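Local coordinates for histidinol-phosphatase (Listeria monocytogenes serotype 4b str. H7858, PDB 6NLR), which probably hydrolyses histidinol phosphate to histidinol in histidine biosynthesis, using a trinuclear metal centre held in a PHP-type barrel, at residues A41-E46 against T60-M65; E93-I98 against S121-E126. All blocks are in the same frame, centred on the assembly; numbering follows the deposited sequence. Where two conformers were deposited one is given.

Contact 1: residues A41-E46 against T60-M65; sequences APLSSE and TASMAM
The pyrrolidine ring of P42 fits against the extended backbone from M63 to M65, while one residue away the hydroxyl of S62 lies against the carbonyl of A41. The proline uses its CB and CG atoms: CB lies 3.9 Å from SE of M65, and CG comes within 4.0 Å of CG of M63, so two selenomethionines meet the same ring. The M65 chain is bent at chi2 and again at chi3 (-70° and -60°), a fold that brings its selenium alongside the CB-CG edge of the proline, from the side of the ring opposite to M63 CG. M63 starts differently, with CG between the backbone N and carbonyl carbon (chi1 73°), and touches the ring through CG. A CA-H...O contact adds to this, P42 CA standing 3.4 Å from O of M63.

The side chain of S62 points at the other segment. Its OG lies 3.2 Å from O of A41, a weak hydrogen bond; O of M63, 3.5 Å from the same OG, is another weak acceptor, and which of the two takes the proton is not settled. L43 closes the other end: its extended chain carries CD1 to within 3.7 Å of CB of A61.

The contact ties the loop leaving strand 34-40 to the one between helices 56-59 and 68-81. L68 of helix 68-81 touches both P42 and M63, F107 of helix 101-111 packs on A41 and P42, and F92 of strand 87-95 lies against A41 and M63; S44 caps the start of helix 45-48 through N of F47.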
ATOM      1  N   ALA A  41      10.024  -0.497   1.397  1.00 27.74           N
ATOM      2  CA  ALA A  41      11.241  -1.341   1.394  1.00 26.39           C
ATOM      3  C   ALA A  41      12.048  -1.013   0.146  1.00 25.64           C
ATOM      4  O   ALA A  41      11.457  -0.775  -0.899  1.00 27.73           O
ATOM      5  CB  ALA A  41      10.890  -2.804   1.423  1.00 26.96           C
ATOM      6  N   PRO A  42      13.394  -1.014   0.209  1.00 24.96           N
ATOM      7  CA  PRO A  42      14.228  -0.879  -0.986  1.00 27.27           C
ATOM      8  C   PRO A  42      13.861  -1.861  -2.116  1.00 28.32           C
ATOM      9  O   PRO A  42      13.570  -3.017  -1.827  1.00 26.26           O
ATOM     10  CB  PRO A  42      15.642  -1.188  -0.465  1.00 28.63           C
ATOM     11  CG  PRO A  42      15.594  -0.786   0.997  1.00 29.10           C
ATOM     12  CD  PRO A  42      14.184  -1.144   1.441  1.00 26.95           C
ATOM     13  N   LEU A  43      13.855  -1.389  -3.369  1.00 26.84           N
ATOM     14  CA  LEU A  43      13.543  -2.258  -4.543  1.00 29.54           C
ATOM     15  C   LEU A  43      14.745  -3.135  -4.871  1.00 31.54           C
ATOM     16  O   LEU A  43      15.853  -2.733  -4.577  1.00 34.57           O
ATOM     17  CB  LEU A  43      13.173  -1.417  -5.757  1.00 30.80           C
ATOM     18  CG  LEU A  43      11.958  -0.513  -5.586  1.00 29.65           C
ATOM     19  CD1 LEU A  43      11.733   0.289  -6.857  1.00 32.43           C
ATOM     20  CD2 LEU A  43      10.732  -1.332  -5.257  1.00 31.98           C
ATOM     21  N   SER A  44      14.513  -4.320  -5.431  1.00 31.64           N
ATOM     22  CA  SER A  44      15.553  -5.170  -6.059  1.00 31.64           C
ATOM     23  C   SER A  44      16.296  -4.332  -7.113  1.00 33.47           C
ATOM     24  O   SER A  44      15.611  -3.712  -7.957  1.00 30.32           O
ATOM     25  CB  SER A  44      14.937  -6.412  -6.660  1.00 31.16           C
ATOM     26  OG  SER A  44      15.662  -6.821  -7.805  1.00 33.70           O
ATOM     27  N   SER A  45      17.633  -4.314  -7.082  1.00 32.94           N
ATOM     28  CA  SER A  45      18.460  -3.666  -8.130  1.00 35.54           C
ATOM     29  C   SER A  45      18.237  -4.373  -9.479  1.00 36.09           C
ATOM     30  O   SER A  45      18.287  -3.671 -10.506  1.00 34.13           O
ATOM     31  CB  SER A  45      19.922  -3.614  -7.744  1.00 39.60           C
ATOM     32  OG  SER A  45      20.421  -4.924  -7.522  1.00 46.18           O
ATOM     33  N   GLU A  46      17.993  -5.689  -9.492  1.00 35.79           N
ATOM     34  CA  GLU A  46      17.666  -6.454 -10.727  1.00 37.28           C
ATOM     35  C   GLU A  46      16.329  -5.958 -11.291  1.00 31.85           C
ATOM     36  O   GLU A  46      16.224  -5.771 -12.500  1.00 32.09           O
ATOM     37  CB  GLU A  46      17.561  -7.964 -10.481  1.00 39.95           C
ATOM     38  CG  GLU A  46      18.891  -8.648 -10.288  1.00 47.28           C
ATOM     39  CD  GLU A  46      19.828  -8.456 -11.470  1.00 52.18           C
ATOM     40  OE1 GLU A  46      19.493  -8.914 -12.608  1.00 58.29           O
ATOM     41  OE2 GLU A  46      20.862  -7.811 -11.263  1.00 49.10           O
ATOM     42  N   THR A  60      12.603   7.206  -7.123  1.00 32.86           N
ATOM     43  CA  THR A  60      11.942   7.939  -6.013  1.00 32.35           C
ATOM     44  C   THR A  60      11.101   6.957  -5.182  1.00 31.61           C
ATOM     45  O   THR A  60      10.589   7.375  -4.135  1.00 29.25           O
ATOM     46  CB  THR A  60      11.213   9.084  -6.733  1.00 33.15           C
ATOM     47  OG1 THR A  60      11.914  10.296  -6.464  1.00 39.98           O
ATOM     48  CG2 THR A  60       9.742   9.140  -6.483  1.00 33.52           C
ATOM     49  N   ALA A  61      10.968   5.695  -5.623  1.00 30.33           N
ATOM     50  CA  ALA A  61      10.037   4.711  -5.025  1.00 31.36           C
ATOM     51  C   ALA A  61      10.397   4.457  -3.558  1.00 29.48           C
ATOM     52  O   ALA A  61       9.481   4.335  -2.736  1.00 31.21           O
ATOM     53  CB  ALA A  61      10.045   3.423  -5.815  1.00 30.31           C
ATOM     54  N   SER A  62      11.676   4.309  -3.228  1.00 31.92           N
ATOM     55  CA  SER A  62      12.036   3.835  -1.872  1.00 34.88           C
ATOM     56  C   SER A  62      13.466   4.195  -1.540  1.00 33.93           C
ATOM     57  O   SER A  62      14.235   4.541  -2.420  1.00 32.34           O
ATOM     58  CB  SER A  62      11.797   2.354  -1.772  1.00 38.88           C
ATOM     59  OG  SER A  62      12.707   1.676  -2.601  1.00 43.00           O
HETATM   60  N   MSE A  63      13.794   4.094  -0.251  1.00 35.48           N
HETATM   61  CA  MSE A  63      15.148   4.317   0.221  1.00 37.72           C
HETATM   62  C   MSE A  63      16.083   3.228  -0.321  1.00 36.66           C
HETATM   63  O   MSE A  63      15.631   2.206  -0.847  1.00 34.81           O
HETATM   64  CB  MSE A  63      15.137   4.320   1.755  1.00 39.58           C
HETATM   65  CG  MSE A  63      14.953   2.945   2.367  1.00 41.03           C
HETATM   66 SE   MSE A  63      14.709   3.011   4.320  1.00 45.57          SE
HETATM   67  CE  MSE A  63      12.887   2.435   4.619  1.00 37.65           C
ATOM     68  N   ALA A  64      17.393   3.464  -0.167  1.00 37.47           N
ATOM     69  CA  ALA A  64      18.423   2.499  -0.517  1.00 41.65           C
ATOM     70  C   ALA A  64      18.638   1.523   0.639  1.00 37.51           C
ATOM     71  O   ALA A  64      18.346   1.839   1.783  1.00 34.48           O
ATOM     72  CB  ALA A  64      19.712   3.225  -0.843  1.00 45.40           C
HETATM   73  N   MSE A  65      19.197   0.357   0.314  1.00 36.18           N
HETATM   74  CA  MSE A  65      19.578  -0.643   1.301  1.00 38.48           C
HETATM   75  C   MSE A  65      20.452  -0.013   2.388  1.00 35.88           C
HETATM   76  O   MSE A  65      20.269  -0.287   3.564  1.00 34.83           O
HETATM   77  CB  MSE A  65      20.301  -1.809   0.615  1.00 41.22           C
HETATM   78  CG  MSE A  65      19.384  -2.706  -0.206  1.00 46.86           C
HETATM   79 SE   MSE A  65      18.131  -3.809   0.880  1.00 49.60          SE
HETATM   80  CE  MSE A  65      19.429  -4.837   1.946  1.00 63.25           C
TER

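Contact 2: residues E93-I98 against S121-E126; sequences EVDYLI and SLHFLE. With MN (manganese (II) ion), chain E; CO (cobalt (II) ion), chain F.
Strands 87-95 and 117-127 run parallel here, S121 N giving an almost straight bond to V94 O (2.9 Å, 174°) and Y96 N returning one to S121 O, before the two chains separate beyond Y96. E93 extends fully from its backbone, CG anti to N (chi1 -171°), and its carboxylate bridges two metals: OE2 binds manganese at 2.1 Å and OE1 binds cobalt at 2.2 Å. OE2 also accepts the hydroxyl of S121 on its anti lone pair (2.8 Å), a second-shell bond that helps fix the carboxylate's rotation. NE2 of H123 is bound to the same manganese, and its ND1 donates in the ring plane to OD1 of D95 (2.8 Å), meeting the aspartate from above its carboxylate plane. This metal-bound histidine with its carboxylate partner, at the C-terminal ends of parallel barrel strands, belongs to the PHP active site; H181 completes the protein ligands of this manganese, and H6, H8 and D258 join E93 at the cobalt.

Where the backbones part, two waters fill in. One donates to D95 OD1 and Y96 O and accepts from H123 N; the other links Y96 O, I98 N and F124 O. Farther along, CD1 of I98 touches both CD1 of L122 and CD2 of L125, the latter at 3.9 Å, while the hydroxyl of Y96 turns away to E101.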
ATOM      1  N   GLU A  93       6.223  -1.118   4.111  1.00 20.66           N
ATOM      2  CA  GLU A  93       5.350  -1.361   2.953  1.00 19.71           C
ATOM      3  C   GLU A  93       6.234  -2.084   1.941  1.00 21.05           C
ATOM      4  O   GLU A  93       7.123  -1.438   1.324  1.00 20.94           O
ATOM      5  CB  GLU A  93       4.744  -0.089   2.386  1.00 19.72           C
ATOM      6  CG  GLU A  93       3.676  -0.406   1.349  1.00 20.69           C
ATOM      7  CD  GLU A  93       3.008   0.795   0.716  1.00 20.49           C
ATOM      8  OE1 GLU A  93       3.398   1.924   1.072  1.00 19.24           O
ATOM      9  OE2 GLU A  93       2.095   0.590  -0.122  1.00 21.65           O
ATOM     10  N   VAL A  94       6.025  -3.393   1.838  1.00 20.32           N
ATOM     11  CA  VAL A  94       6.829  -4.298   0.990  1.00 21.66           C
ATOM     12  C   VAL A  94       6.167  -4.358  -0.381  1.00 22.21           C
ATOM     13  O   VAL A  94       4.993  -4.716  -0.460  1.00 22.87           O
ATOM     14  CB  VAL A  94       6.962  -5.676   1.650  1.00 22.25           C
ATOM     15  CG1 VAL A  94       7.825  -6.597   0.815  1.00 23.96           C
ATOM     16  CG2 VAL A  94       7.518  -5.550   3.068  1.00 22.83           C
ATOM     17  N   ASP A  95       6.913  -4.026  -1.430  1.00 23.27           N
ATOM     18  CA  ASP A  95       6.455  -4.244  -2.822  1.00 22.52           C
ATOM     19  C   ASP A  95       6.363  -5.750  -3.059  1.00 23.21           C
ATOM     20  O   ASP A  95       7.357  -6.471  -2.777  1.00 24.25           O
ATOM     21  CB  ASP A  95       7.389  -3.585  -3.834  1.00 23.34           C
ATOM     22  CG  ASP A  95       7.040  -2.131  -4.037  1.00 24.91           C
ATOM     23  OD1 ASP A  95       6.143  -1.850  -4.880  1.00 27.45           O
ATOM     24  OD2 ASP A  95       7.605  -1.319  -3.300  1.00 28.38           O
ATOM     25  N   TYR A  96       5.223  -6.203  -3.566  1.00 21.54           N
ATOM     26  CA  TYR A  96       5.131  -7.496  -4.273  1.00 23.07           C
ATOM     27  C   TYR A  96       5.668  -7.239  -5.688  1.00 24.01           C
ATOM     28  O   TYR A  96       5.055  -6.468  -6.466  1.00 21.72           O
ATOM     29  CB  TYR A  96       3.730  -8.104  -4.239  1.00 22.00           C
ATOM     30  CG  TYR A  96       3.736  -9.461  -4.880  1.00 23.41           C
ATOM     31  CD1 TYR A  96       4.386 -10.528  -4.266  1.00 23.81           C
ATOM     32  CD2 TYR A  96       3.212  -9.663  -6.145  1.00 25.12           C
ATOM     33  CE1 TYR A  96       4.471 -11.768  -4.881  1.00 22.87           C
ATOM     34  CE2 TYR A  96       3.268 -10.905  -6.755  1.00 26.27           C
ATOM     35  CZ  TYR A  96       3.904 -11.953  -6.120  1.00 23.11           C
ATOM     36  OH  TYR A  96       3.966 -13.159  -6.722  1.00 26.59           O
ATOM     37  N   LEU A  97       6.836  -7.813  -5.978  1.00 25.52           N
ATOM     38  CA  LEU A  97       7.522  -7.690  -7.293  1.00 26.93           C
ATOM     39  C   LEU A  97       7.356  -9.019  -8.044  1.00 24.96           C
ATOM     40  O   LEU A  97       8.011 -10.025  -7.672  1.00 24.40           O
ATOM     41  CB  LEU A  97       8.992  -7.331  -7.049  1.00 26.48           C
ATOM     42  CG  LEU A  97       9.245  -6.004  -6.326  1.00 28.10           C
ATOM     43  CD1 LEU A  97      10.737  -5.798  -6.079  1.00 30.04           C
ATOM     44  CD2 LEU A  97       8.668  -4.804  -7.086  1.00 26.17           C
ATOM     45  N   ILE A  98       6.471  -9.017  -9.035  1.00 25.76           N
ATOM     46  CA  ILE A  98       6.125 -10.223  -9.847  1.00 27.08           C
ATOM     47  C   ILE A  98       7.411 -10.742 -10.504  1.00 30.19           C
ATOM     48  O   ILE A  98       8.107  -9.944 -11.168  1.00 30.04           O
ATOM     49  CB  ILE A  98       5.032  -9.871 -10.871  1.00 30.55           C
ATOM     50  CG1 ILE A  98       3.722  -9.498 -10.169  1.00 28.12           C
ATOM     51  CG2 ILE A  98       4.830 -11.012 -11.876  1.00 31.52           C
ATOM     52  CD1 ILE A  98       2.814  -8.632 -10.993  1.00 29.09           C
ATOM     53  N   SER A 121       2.108  -4.629  -0.704  1.00 20.09           N
ATOM     54  CA  SER A 121       1.459  -3.742  -1.697  1.00 20.27           C
ATOM     55  C   SER A 121       1.950  -4.071  -3.110  1.00 19.38           C
ATOM     56  O   SER A 121       3.169  -4.242  -3.304  1.00 18.97           O
ATOM     57  CB  SER A 121       1.731  -2.303  -1.371  1.00 21.12           C
ATOM     58  OG  SER A 121       1.034  -1.946  -0.198  1.00 23.27           O
ATOM     59  N   LEU A 122       1.034  -4.067  -4.060  1.00 19.42           N
ATOM     60  CA  LEU A 122       1.356  -4.125  -5.508  1.00 21.07           C
ATOM     61  C   LEU A 122       1.356  -2.698  -6.092  1.00 19.47           C
ATOM     62  O   LEU A 122       0.275  -2.043  -6.102  1.00 17.81           O
ATOM     63  CB  LEU A 122       0.337  -5.035  -6.192  1.00 20.38           C
ATOM     64  CG  LEU A 122       0.587  -5.276  -7.673  1.00 22.40           C
ATOM     65  CD1 LEU A 122       1.823  -6.154  -7.872  1.00 25.64           C
ATOM     66  CD2 LEU A 122      -0.640  -5.874  -8.317  1.00 23.62           C
ATOM     67  N   HIS A 123       2.496  -2.263  -6.634  1.00 18.04           N
ATOM     68  CA  HIS A 123       2.683  -0.904  -7.223  1.00 19.75           C
ATOM     69  C   HIS A 123       3.148  -0.978  -8.681  1.00 20.78           C
ATOM     70  O   HIS A 123       3.081   0.064  -9.359  1.00 19.56           O
ATOM     71  CB  HIS A 123       3.699  -0.068  -6.432  1.00 20.65           C
ATOM     72  CG  HIS A 123       3.328   0.220  -5.014  1.00 21.70           C
ATOM     73  ND1 HIS A 123       4.141  -0.157  -3.960  1.00 23.73           N
ATOM     74  CD2 HIS A 123       2.256   0.824  -4.461  1.00 21.47           C
ATOM     75  CE1 HIS A 123       3.583   0.210  -2.820  1.00 22.53           C
ATOM     76  NE2 HIS A 123       2.426   0.786  -3.098  1.00 23.41           N
ATOM     77  N   PHE A 124       3.623  -2.133  -9.147  1.00 21.14           N
ATOM     78  CA  PHE A 124       4.229  -2.296 -10.490  1.00 22.21           C
ATOM     79  C   PHE A 124       3.630  -3.527 -11.175  1.00 22.22           C
ATOM     80  O   PHE A 124       3.467  -4.583 -10.534  1.00 22.17           O
ATOM     81  CB  PHE A 124       5.744  -2.457 -10.389  1.00 24.63           C
ATOM     82  CG  PHE A 124       6.484  -1.259  -9.851  1.00 25.11           C
ATOM     83  CD1 PHE A 124       6.850  -0.221 -10.691  1.00 25.17           C
ATOM     84  CD2 PHE A 124       6.850  -1.199  -8.509  1.00 24.72           C
ATOM     85  CE1 PHE A 124       7.552   0.867 -10.192  1.00 26.71           C
ATOM     86  CE2 PHE A 124       7.530  -0.103  -8.010  1.00 25.12           C
ATOM     87  CZ  PHE A 124       7.875   0.927  -8.852  1.00 26.81           C
ATOM     88  N   LEU A 125       3.317  -3.383 -12.456  1.00 22.98           N
ATOM     89  CA  LEU A 125       2.898  -4.488 -13.350  1.00 22.59           C
ATOM     90  C   LEU A 125       3.787  -4.479 -14.576  1.00 21.37           C
ATOM     91  O   LEU A 125       4.329  -3.418 -14.926  1.00 22.34           O
ATOM     92  CB  LEU A 125       1.469  -4.235 -13.834  1.00 22.66           C
ATOM     93  CG  LEU A 125       0.352  -4.569 -12.879  1.00 26.30           C
ATOM     94  CD1 LEU A 125      -0.976  -4.171 -13.522  1.00 23.85           C
ATOM     95  CD2 LEU A 125       0.392  -6.047 -12.531  1.00 27.85           C
ATOM     96  N   GLU A 126       3.880  -5.624 -15.237  0.51 20.99           N
ATOM     97  CA  GLU A 126       4.458  -5.703 -16.598  0.51 23.01           C
ATOM     98  C   GLU A 126       3.657  -4.760 -17.501  0.51 22.19           C
ATOM     99  O   GLU A 126       2.403  -4.811 -17.465  0.51 21.88           O
ATOM    100  CB  GLU A 126       4.434  -7.136 -17.130  0.51 23.00           C
ATOM    101  CG  GLU A 126       4.510  -7.174 -18.638  0.51 24.50           C
ATOM    102  CD  GLU A 126       5.030  -8.460 -19.234  0.51 25.13           C
ATOM    103  OE1 GLU A 126       5.089  -9.476 -18.486  0.51 28.13           O
ATOM    104  OE2 GLU A 126       5.375  -8.435 -20.428  0.51 22.69           O
TER
HETATM  105 MN    MN E 302       1.414   1.859  -1.622  0.78 16.40          MN
HETATM  106 CO    CO F 303       2.071   3.595   1.440  1.00 22.38          CO
HETATM  107  O   HOH W   1       4.930  -3.618  -6.509  1.00 22.31           O
HETATM  108  O   HOH W   2       5.081  -6.342  -9.226  1.00 24.44           O
HETATM  109  O   HOH W   3       0.357   3.195  -3.201  1.00 42.97           O
HETATM  110  O   HOH W   4       0.850   2.887  -0.256  1.00 18.48           O

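In the fold
Contact 1 closes before contact 2 opens along the chain, and their centres lie 12 Å apart within the PHP domain. Strand 87-95 connects them: it is the middle strand of the five-stranded mixed sheet, next to strand 34-40, which leads into 41-46, and to strand 117-127, which carries 121-126. The two contacts touch directly, through a probable hydrogen bond from A41 N to E93 O and through L43 against D95. Helix 101-111, the crossover within contact 2's beta-alpha-beta unit, also covers part of contact 1. Contact 2 holds metal ligands E93 and H123, whereas contact 1 joins two loops beside the site, with the side chain of A61 about 8 Å from a bound manganese.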